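Local atomic coordinates of ankyrin-repeat protein B (Legionella pneumophila, PDB entry 5K34), a protein that acts as a bacterial F-box effector that hijacks the host ubiquitin-proteasome system, its ankyrin domain, the part described here, probably binding other proteins. Residues 79-82 against 83-86. Sequence-based numbering, arbitrary orientation.
Sequences GDSP and ISLL
Ser81 and Ser84 meet where an extended loop segment turns into helix 82-91, and the first helical bonds run from Leu85 N to Ser81 O (2.8 Å) and from Leu86 N to Pro82 O (3.1 Å). The two serines exchange bonds between side chain and backbone. Ser81 OG accepts from Ser84 N at 3.0 Å, and Ser84 OG in return accepts from Ser81 N at 2.9 Å, both nearly straight. Each hydroxyl sits between its own backbone N and carbonyl carbon (chi1 63° in Ser81, 77° in Ser84), which brings Ser81 OG forward to the amide of Ser84 and Ser84 OG back to that of Ser81. Serine suits both places because its short side chain holds a hydroxyl oxygen, a good acceptor, close to the backbone, where an amide three residues away can donate to it. Pro82 suits the first turn because its nitrogen has no hydrogen to leave without a partner and its ring holds phi at a helical value. Gly79 has a positive phi, at which a CB would press on the preceding carbonyl O. Two waters also grip Ser84 OG: one donates to Gly79 O, the other to Asp80 OD1 at 2.7 Å, so the loop is tied to the helix start through solvent as well. The carboxylate of Asp80 lies near the helix N-terminus, whose dipole would probably favour its negative charge, and OD2 touches Leu85 CD1 at 4.0 Å. Beyond the cap, Leu85 packs on helix 48-54, while Ile83 and Leu86 reach helix 97-112. The reciprocal serine bonds define a capping box, with Ser81 as N-cap, here starting a helix of the ankyrin-repeat domain.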
loop_
_atom_site.group_PDB
_atom_site.type_symbol
_atom_site.label_atom_id
_atom_site.label_comp_id
_atom_site.label_asym_id
_atom_site.label_seq_id
_atom_site.Cartn_x
_atom_site.Cartn_y
_atom_site.Cartn_z
ATOM N N GLY A 79 10.190 -7.689 -6.146
ATOM C CA GLY A 79 9.328 -8.708 -6.766
ATOM C C GLY A 79 7.939 -8.797 -6.089
ATOM O O GLY A 79 7.155 -9.667 -6.488
ATOM N N ASP A 80 7.643 -7.970 -5.092
ATOM C CA ASP A 80 6.383 -8.060 -4.357
ATOM C C ASP A 80 5.310 -7.163 -4.944
ATOM O O ASP A 80 5.563 -5.990 -5.232
ATOM C CB ASP A 80 6.592 -7.636 -2.915
ATOM C CG ASP A 80 7.613 -8.502 -2.182
ATOM O OD1 ASP A 80 7.659 -9.739 -2.393
ATOM O OD2 ASP A 80 8.366 -7.941 -1.347
ATOM N N SER A 81 4.110 -7.701 -5.123
ATOM C CA SER A 81 2.938 -6.879 -5.458
ATOM C C SER A 81 2.089 -6.735 -4.179
ATOM O O SER A 81 2.271 -7.463 -3.209
ATOM C CB SER A 81 2.115 -7.549 -6.561
ATOM O OG SER A 81 1.639 -8.787 -6.062
ATOM N N PRO A 82 1.091 -5.831 -4.207
ATOM C CA PRO A 82 0.190 -5.778 -3.057
ATOM C C PRO A 82 -0.419 -7.136 -2.724
ATOM O O PRO A 82 -0.404 -7.544 -1.568
ATOM C CB PRO A 82 -0.857 -4.723 -3.514
ATOM C CG PRO A 82 -0.033 -3.778 -4.354
ATOM C CD PRO A 82 0.899 -4.674 -5.128
ATOM N N ILE A 83 -0.930 -7.831 -3.742
ATOM C CA ILE A 83 -1.502 -9.157 -3.483
ATOM C C ILE A 83 -0.469 -10.149 -2.987
ATOM O O ILE A 83 -0.740 -10.888 -2.037
ATOM C CB ILE A 83 -2.242 -9.716 -4.723
ATOM C CG1 ILE A 83 -3.537 -8.936 -4.930
ATOM C CG2 ILE A 83 -2.577 -11.201 -4.512
ATOM C CD1 ILE A 83 -4.082 -9.116 -6.339
ATOM N N SER A 84 0.698 -10.236 -3.654
ATOM C CA SER A 84 1.637 -11.281 -3.235
ATOM C C SER A 84 2.213 -11.000 -1.859
ATOM O O SER A 84 2.463 -11.919 -1.088
ATOM C CB SER A 84 2.730 -11.507 -4.296
ATOM O OG SER A 84 3.722 -10.480 -4.273
ATOM N N LEU A 85 2.378 -9.724 -1.494
ATOM C CA LEU A 85 2.877 -9.381 -0.165
ATOM C C LEU A 85 1.837 -9.759 0.900
ATOM O O LEU A 85 2.189 -10.314 1.949
ATOM C CB LEU A 85 3.217 -7.888 -0.114
ATOM C CG LEU A 85 3.936 -7.431 1.154
ATOM C CD1 LEU A 85 5.304 -8.140 1.280
ATOM C CD2 LEU A 85 4.090 -5.925 1.143
ATOM N N LEU A 86 0.568 -9.472 0.630
ATOM C CA LEU A 86 -0.530 -9.906 1.527
ATOM C C LEU A 86 -0.524 -11.422 1.673
ATOM O O LEU A 86 -0.690 -11.945 2.779
ATOM C CB LEU A 86 -1.872 -9.391 1.010
ATOM C CG LEU A 86 -2.130 -7.904 1.253
ATOM C CD1 LEU A 86 -3.246 -7.448 0.302
ATOM C CD2 LEU A 86 -2.492 -7.645 2.710
HETATM O O HOH W 1 4.867 -11.005 -6.789
HETATM O O HOH W 2 5.413 -11.207 -2.469
#